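Local coordinates for Lmo0651 protein (Listeria monocytogenes serovar 1/2a, PDB 6EP3) that probably binds specific DNA sites as a GntR-family transcription factor, controls expression of the Agr system and mediates virulence, at residues L138-I141 with S142-E145; T179-K182 with S183-Y187; G193-E196 with L197-T201. All coordinates share one frame; numbering follows the deposited sequence.

Contact 1. Residues L138-I141 with S142-E145; sequences LCLI and SFAE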
loop_
_atom_site.group_PDB
_atom_site.type_symbol
_atom_site.label_atom_id
_atom_site.label_comp_id
_atom_site.label_asym_id
_atom_site.label_seq_id
_atom_site.Cartn_x
_atom_site.Cartn_y
_atom_site.Cartn_z
ATOM N N LEU B 138 -11.098 -0.866 -9.453
ATOM C CA LEU B 138 -10.152 0.247 -9.417
ATOM C C LEU B 138 -10.814 1.549 -9.837
ATOM O O LEU B 138 -10.482 2.614 -9.318
ATOM C CB LEU B 138 -8.958 -0.038 -10.328
ATOM C CG LEU B 138 -7.912 -1.054 -9.869
ATOM C CD1 LEU B 138 -6.866 -1.256 -10.955
ATOM C CD2 LEU B 138 -7.266 -0.621 -8.570
ATOM N N CYS B 139 -11.737 1.483 -10.794
ATOM C CA CYS B 139 -12.483 2.669 -11.201
ATOM C C CYS B 139 -13.355 3.176 -10.057
ATOM O O CYS B 139 -13.410 4.386 -9.768
ATOM C CB CYS B 139 -13.320 2.334 -12.440
ATOM S SG CYS B 139 -14.077 3.740 -13.213
ATOM N N LEU B 140 -14.052 2.251 -9.392
ATOM C CA LEU B 140 -14.797 2.618 -8.191
ATOM C C LEU B 140 -13.902 3.336 -7.185
ATOM O O LEU B 140 -14.281 4.371 -6.624
ATOM C CB LEU B 140 -15.399 1.371 -7.545
ATOM C CG LEU B 140 -16.641 0.790 -8.209
ATOM C CD1 LEU B 140 -17.143 -0.390 -7.400
ATOM C CD2 LEU B 140 -17.711 1.856 -8.332
ATOM N N ILE B 141 -12.696 2.811 -6.971
ATOM C CA ILE B 141 -11.797 3.401 -5.979
ATOM C C ILE B 141 -11.267 4.746 -6.459
ATOM O O ILE B 141 -11.115 5.689 -5.671
ATOM C CB ILE B 141 -10.657 2.427 -5.646
ATOM C CG1 ILE B 141 -11.233 1.169 -5.006
ATOM C CG2 ILE B 141 -9.639 3.086 -4.720
ATOM C CD1 ILE B 141 -10.201 0.197 -4.543
ATOM N N SER B 142 -10.981 4.860 -7.756
ATOM C CA SER B 142 -10.512 6.114 -8.321
ATOM C C SER B 142 -11.553 7.205 -8.189
ATOM O O SER B 142 -11.210 8.390 -8.247
ATOM C CB SER B 142 -10.158 5.930 -9.796
ATOM O OG SER B 142 -11.311 6.092 -10.607
ATOM N N PHE B 143 -12.820 6.828 -8.013
ATOM C CA PHE B 143 -13.825 7.849 -7.733
ATOM C C PHE B 143 -13.470 8.703 -6.516
ATOM O O PHE B 143 -13.997 9.812 -6.378
ATOM C CB PHE B 143 -15.201 7.208 -7.545
ATOM C CG PHE B 143 -15.814 6.700 -8.826
ATOM C CD1 PHE B 143 -15.260 7.028 -10.052
ATOM C CD2 PHE B 143 -16.945 5.901 -8.798
ATOM C CE1 PHE B 143 -15.822 6.566 -11.233
ATOM C CE2 PHE B 143 -17.511 5.438 -9.968
ATOM C CZ PHE B 143 -16.946 5.771 -11.190
ATOM N N ALA B 144 -12.586 8.228 -5.634
ATOM C CA ALA B 144 -12.137 9.045 -4.514
ATOM C C ALA B 144 -11.090 10.078 -4.909
ATOM O O ALA B 144 -10.789 10.962 -4.101
ATOM C CB ALA B 144 -11.568 8.167 -3.394
ATOM N N GLU B 145 -10.530 9.986 -6.118
ATOM C CA GLU B 145 -9.432 10.854 -6.544
ATOM C C GLU B 145 -8.249 10.750 -5.583
ATOM O O GLU B 145 -7.760 11.742 -5.042
ATOM C CB GLU B 145 -9.888 12.303 -6.733
ATOM C CG GLU B 145 -10.799 12.478 -7.944
ATOM C CD GLU B 145 -11.986 13.375 -7.684
ATOM O OE1 GLU B 145 -13.014 12.860 -7.203
ATOM O OE2 GLU B 145 -11.894 14.589 -7.969
#
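Ser142 grips the last turn of helix 126-142 with two hydrogen bonds. Its amide donates to Leu138 O at 2.8 Å, the ordinary i to i-4 helical bond. Its hydroxyl OG turns back to donate to Cys139 O, also at 2.8 Å; with chi1 at 86° OG sits between the backbone N and the carbonyl carbon, which swings it over the preceding turn. Serine suits this place because its short side chain can serve a carbonyl whose backbone bond is weak: Phe143 N makes weak bonds to Cys139 O, at 3.1 Å, and to Leu140 O. A tighter turn follows, where Ala144 N donates to Ile141 O at 2.9 Å, coming from above the carbonyl plane, and Glu145 N closes on Ser142 O at 2.7 Å.

Around this polar frame the Phe143 ring folds back along the helix. Cys139 O lies over one face, displaced toward the rim. Cys139 SG makes an oblique sulfur-aromatic contact, 4.7 Å from the ring centroid, and its nearest ring atom is CE1. Across CZ, at CE2, Leu140 CD2 packs at 3.9 Å, the two side chains crossing at a slant. Apolar side chains fit here because the turn is buried: Cys139 and Leu140 touch Leu110 of helix 107-123, Ile141 meets Phe90 of helix 77-101, and small Ala144 fits against Ala94.

Ala144 O accepts a hydrogen bond from Lys97 NZ, tying the turn to helix 77-101. Glu145, with positive phi, is the first residue to leave helical geometry. Together these features make a helix C-terminus ending in a type I beta turn from Ser142 to Glu145, which leads into helix 147-163 of the all-helical FCD domain.

Contact 2. Residues T179-K182 with S183-Y187; sequences TNKK and SNQIY
Lys182 reaches outward from the helix and its side chain crosses that of Gln185, three residues on. From CB, beside the following peptide, the chain leaves with CG beside its own backbone N and bends at chi2 (-71°). The bend swings CD and CE past Gln185 OE1, each at 3.9 Å. A second bend at chi4 brings NZ to 3.5 Å from the same OE1, a distance at which any attraction would probably be loose. CD also packs on Thr201 of helix 195-219, so the aliphatic part of the lysine works as apolar filler while the ammonium stays near the amide oxygen.

Gln185 has another lysine on its other amide atom. Lys181 runs alongside it, pointing the same way, and its CG approaches Gln185 NE2 at 3.7 Å. The long, flexible glutamine thus spans two lysine stems on the outer side of the helix.

Toward the interior Ser183 takes over. Its OG donates to Thr179 O at 2.7 Å while its amide reaches the same oxygen at 2.9 Å, the two donors arriving from opposite faces of the carbonyl plane. The small serine stays close to its own helix, leaving its buried side to Phe136 and Met117. Farther on, Ile186 sets CG1 3.3 Å from Lys182 O, and its side chain packs on Ile202.

Polar ends on this helix have other partners too: Thr179 OG1 bonds back to Ile175 O, and Asn180 OD1 accepts from Tyr129 OH of helix 126-142. The chemistry therefore divides by depth: the buried hydroxyls of Ser183 and Thr179 and the amide oxygen of Asn180 have definite hydrogen bonds, whereas the lysine and glutamine chains on the outer side rely on alkyl packing and perhaps a weak charge-dipole attraction.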
loop_
_atom_site.group_PDB
_atom_site.type_symbol
_atom_site.label_atom_id
_atom_site.label_comp_id
_atom_site.label_asym_id
_atom_site.label_seq_id
_atom_site.Cartn_x
_atom_site.Cartn_y
_atom_site.Cartn_z
ATOM N N THR B 179 -21.601 -11.722 -10.770
ATOM C CA THR B 179 -20.710 -10.591 -10.529
ATOM C C THR B 179 -20.924 -9.490 -11.560
ATOM O O THR B 179 -20.903 -8.300 -11.220
ATOM C CB THR B 179 -19.255 -11.063 -10.526
ATOM O OG1 THR B 179 -19.116 -12.174 -9.631
ATOM C CG2 THR B 179 -18.324 -9.944 -10.090
ATOM N N ASN B 180 -21.148 -9.863 -12.821
ATOM C CA ASN B 180 -21.434 -8.863 -13.846
ATOM C C ASN B 180 -22.737 -8.127 -13.544
ATOM O O ASN B 180 -22.818 -6.898 -13.686
ATOM C CB ASN B 180 -21.503 -9.520 -15.225
ATOM C CG ASN B 180 -20.178 -10.119 -15.659
ATOM O OD1 ASN B 180 -19.141 -9.908 -15.023
ATOM N ND2 ASN B 180 -20.204 -10.864 -16.761
ATOM N N LYS B 181 -23.772 -8.866 -13.132
ATOM C CA LYS B 181 -25.040 -8.240 -12.777
ATOM C C LYS B 181 -24.874 -7.295 -11.596
ATOM O O LYS B 181 -25.451 -6.202 -11.579
ATOM C CB LYS B 181 -26.086 -9.310 -12.458
ATOM C CG LYS B 181 -27.349 -8.764 -11.795
ATOM C CD LYS B 181 -28.407 -9.846 -11.612
ATOM C CE LYS B 181 -28.022 -10.827 -10.511
ATOM N NZ LYS B 181 -28.981 -11.966 -10.421
ATOM N N LYS B 182 -24.082 -7.695 -10.600
ATOM C CA LYS B 182 -23.850 -6.830 -9.448
ATOM C C LYS B 182 -23.104 -5.567 -9.853
ATOM O O LYS B 182 -23.423 -4.469 -9.382
ATOM C CB LYS B 182 -23.075 -7.589 -8.374
ATOM C CG LYS B 182 -23.951 -8.413 -7.447
ATOM C CD LYS B 182 -24.759 -7.521 -6.516
ATOM C CE LYS B 182 -25.831 -8.307 -5.780
ATOM N NZ LYS B 182 -26.852 -8.852 -6.720
ATOM N N SER B 183 -22.109 -5.704 -10.732
ATOM C CA SER B 183 -21.370 -4.541 -11.210
ATOM C C SER B 183 -22.288 -3.582 -11.955
ATOM O O SER B 183 -22.210 -2.359 -11.769
ATOM C CB SER B 183 -20.227 -4.996 -12.113
ATOM O OG SER B 183 -19.495 -6.043 -11.499
ATOM N N ASN B 184 -23.173 -4.121 -12.798
ATOM C CA ASN B 184 -24.121 -3.268 -13.506
ATOM C C ASN B 184 -25.101 -2.600 -12.547
ATOM O O ASN B 184 -25.464 -1.434 -12.734
ATOM C CB ASN B 184 -24.878 -4.072 -14.560
ATOM C CG ASN B 184 -25.894 -3.233 -15.289
ATOM O OD1 ASN B 184 -25.543 -2.419 -16.141
ATOM N ND2 ASN B 184 -27.165 -3.416 -14.953
ATOM N N GLN B 185 -25.545 -3.326 -11.519
ATOM C CA GLN B 185 -26.430 -2.740 -10.519
ATOM C C GLN B 185 -25.743 -1.592 -9.790
ATOM O O GLN B 185 -26.358 -0.553 -9.522
ATOM C CB GLN B 185 -26.856 -3.814 -9.518
ATOM C CG GLN B 185 -28.162 -4.510 -9.833
ATOM C CD GLN B 185 -28.431 -5.679 -8.903
ATOM O OE1 GLN B 185 -27.973 -5.697 -7.760
ATOM N NE2 GLN B 185 -29.168 -6.667 -9.394
ATOM N N ILE B 186 -24.466 -1.771 -9.456
ATOM C CA ILE B 186 -23.706 -0.712 -8.796
ATOM C C ILE B 186 -23.608 0.508 -9.705
ATOM O O ILE B 186 -23.838 1.646 -9.275
ATOM C CB ILE B 186 -22.318 -1.232 -8.382
ATOM C CG1 ILE B 186 -22.450 -2.193 -7.197
ATOM C CG2 ILE B 186 -21.394 -0.080 -8.020
ATOM C CD1 ILE B 186 -21.314 -3.191 -7.091
ATOM N N TYR B 187 -23.269 0.283 -10.977
ATOM C CA TYR B 187 -23.206 1.385 -11.934
ATOM C C TYR B 187 -24.539 2.121 -12.009
ATOM O O TYR B 187 -24.584 3.356 -12.014
ATOM C CB TYR B 187 -22.809 0.875 -13.320
ATOM C CG TYR B 187 -23.179 1.853 -14.417
ATOM C CD1 TYR B 187 -22.382 2.961 -14.676
ATOM C CD2 TYR B 187 -24.339 1.689 -15.167
ATOM C CE1 TYR B 187 -22.716 3.868 -15.660
ATOM C CE2 TYR B 187 -24.687 2.598 -16.152
ATOM C CZ TYR B 187 -23.868 3.683 -16.395
ATOM O OH TYR B 187 -24.201 4.588 -17.376
#

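Contact 3. Residues G193-E196 with L197-T201; sequences GKIE and LARKT. With SO4 (sulfate ion), chain P.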
loop_
_atom_site.group_PDB
_atom_site.type_symbol
_atom_site.label_atom_id
_atom_site.label_comp_id
_atom_site.label_asym_id
_atom_site.label_seq_id
_atom_site.Cartn_x
_atom_site.Cartn_y
_atom_site.Cartn_z
ATOM N N GLY B 193 -28.045 8.028 -8.450
ATOM C CA GLY B 193 -27.824 8.779 -7.233
ATOM C C GLY B 193 -28.204 8.069 -5.955
ATOM O O GLY B 193 -28.176 8.695 -4.889
ATOM N N LYS B 194 -28.553 6.785 -6.022
ATOM C CA LYS B 194 -28.886 6.006 -4.830
ATOM C C LYS B 194 -27.583 5.495 -4.224
ATOM O O LYS B 194 -27.162 4.349 -4.415
ATOM C CB LYS B 194 -29.844 4.874 -5.179
ATOM C CG LYS B 194 -31.179 5.362 -5.709
ATOM C CD LYS B 194 -31.935 4.262 -6.433
ATOM C CE LYS B 194 -33.119 4.833 -7.193
ATOM N NZ LYS B 194 -33.837 3.794 -7.983
ATOM N N ILE B 195 -26.943 6.375 -3.455
ATOM C CA ILE B 195 -25.589 6.103 -2.990
ATOM C C ILE B 195 -25.589 5.013 -1.929
ATOM O O ILE B 195 -24.756 4.101 -1.961
ATOM C CB ILE B 195 -24.937 7.391 -2.468
ATOM C CG1 ILE B 195 -25.019 8.483 -3.535
ATOM C CG2 ILE B 195 -23.498 7.116 -2.088
ATOM C CD1 ILE B 195 -24.358 8.103 -4.834
ATOM N N GLU B 196 -26.503 5.098 -0.964
ATOM C CA GLU B 196 -26.549 4.084 0.083
ATOM C C GLU B 196 -26.885 2.717 -0.497
ATOM O O GLU B 196 -26.329 1.695 -0.074
ATOM C CB GLU B 196 -27.560 4.489 1.154
ATOM C CG GLU B 196 -27.303 5.870 1.733
ATOM C CD GLU B 196 -25.862 6.063 2.176
ATOM O OE1 GLU B 196 -25.084 6.688 1.421
ATOM O OE2 GLU B 196 -25.508 5.591 3.279
ATOM N N LEU B 197 -27.782 2.683 -1.484
ATOM C CA LEU B 197 -28.105 1.422 -2.142
ATOM C C LEU B 197 -26.897 0.870 -2.884
ATOM O O LEU B 197 -26.627 -0.336 -2.835
ATOM C CB LEU B 197 -29.284 1.621 -3.096
ATOM C CG LEU B 197 -30.655 1.204 -2.559
ATOM C CD1 LEU B 197 -31.744 1.496 -3.577
ATOM C CD2 LEU B 197 -30.656 -0.267 -2.184
ATOM N N ALA B 198 -26.144 1.740 -3.563
ATOM C CA ALA B 198 -24.927 1.293 -4.234
ATOM C C ALA B 198 -23.913 0.747 -3.236
ATOM O O ALA B 198 -23.248 -0.262 -3.496
ATOM C CB ALA B 198 -24.324 2.440 -5.044
ATOM N N ARG B 199 -23.778 1.400 -2.083
ATOM C CA ARG B 199 -22.809 0.938 -1.097
ATOM C C ARG B 199 -23.216 -0.410 -0.515
ATOM O O ARG B 199 -22.373 -1.297 -0.330
ATOM C CB ARG B 199 -22.644 1.979 0.005
ATOM C CG ARG B 199 -22.047 3.282 -0.479
ATOM C CD ARG B 199 -22.090 4.330 0.612
ATOM N NE ARG B 199 -21.094 4.067 1.641
ATOM C CZ ARG B 199 -20.969 4.784 2.750
ATOM N NH1 ARG B 199 -21.784 5.807 2.970
ATOM N NH2 ARG B 199 -20.033 4.481 3.636
ATOM N N LYS B 200 -24.511 -0.598 -0.253
ATOM C CA LYS B 200 -24.950 -1.894 0.249
ATOM C C LYS B 200 -24.851 -2.971 -0.826
ATOM O O LYS B 200 -24.580 -4.134 -0.510
ATOM C CB LYS B 200 -26.369 -1.792 0.805
ATOM C CG LYS B 200 -26.505 -0.765 1.931
ATOM C CD LYS B 200 -25.337 -0.861 2.929
ATOM C CE LYS B 200 -25.793 -0.658 4.368
ATOM N NZ LYS B 200 -25.638 -1.886 5.200
ATOM N N THR B 201 -24.996 -2.602 -2.101
ATOM C CA THR B 201 -24.774 -3.569 -3.171
ATOM C C THR B 201 -23.308 -3.971 -3.252
ATOM O O THR B 201 -22.989 -5.148 -3.460
ATOM C CB THR B 201 -25.238 -2.995 -4.510
ATOM O OG1 THR B 201 -26.573 -2.489 -4.379
ATOM C CG2 THR B 201 -25.219 -4.071 -5.581
HETATM S S SO4 P . -20.475 7.371 6.232
HETATM O O1 SO4 P . -21.113 6.926 7.468
HETATM O O2 SO4 P . -19.803 8.646 6.458
HETATM O O3 SO4 P . -19.496 6.375 5.805
HETATM O O4 SO4 P . -21.492 7.538 5.198
#
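Lys194 and Leu197 pack side by side at the start of helix 195-219, where Lys194 is the N-cap residue. Just before it, Gly193 closes the preceding helix in a Schellman motif; its positive phi would press a CB against the preceding carbonyl, so glycine fits. This gives a short link between helices 173-192 and 195-219.

The firm part is the first helical turn. Ala198 N donates to Lys194 O, and Arg199 N to Ile195 O, both at 2.9 Å. The small Ala198 lets this turn lie close to Leu190 of helix 173-192, while Ile195 sets its branched side chain on Ile95 and Ala99 of helix 77-101. Ile195 CG2 also meets Arg199 CD at 4.1 Å, the apolar stem of the arginine continuing that surface.

The solvent side is looser. Leu197 CD1 lies 4.0 Å from Lys194 CD, an alkyl contact; the lysine's extended chain carries NZ on to a salt bridge with Glu192. Glu196 and Arg199 point the same way, but their salt bridge is long, OE2 to NH1 3.7 Å. The carboxylate and guanidinium planes stand 81° apart and no N-H aims at the oxygen, so only the charges attract.

Arg199 has firmer partners. Its NH2 also forms a salt bridge with Asp92 of helix 77-101, and a bend at chi3 (74°) directs the guanidinium to a sulfate ion, probably from the crystallisation liquor. The sulfate sulfur lies in the guanidinium plane at its edge: NH1 donates to O4 at 2.8 Å, nearly straight at 172°, and NH2 donates to O3 at 2.9 Å.

Overall arrangement
Followed from the N terminus, the contacts come in series, none nested in or crossing another. Contact 1 closes helix 126-142 and turns the chain toward helix 147-163; contact 2 lies within helix 173-192, and contact 3 begins helix 195-219 immediately after the short link from it. Each contact closes only a local turn, so packing between helices joins them. Leu140 CD2 of contact 1 meets Ile186 CG2 of contact 2 at 4.2 Å, and Thr201 CG2 of contact 3 rests 3.7 Å from Ile186 CG1. Ile186 thus bridges helices 126-142 and 195-219, while contacts 1 and 3 both also lean on helix 77-101.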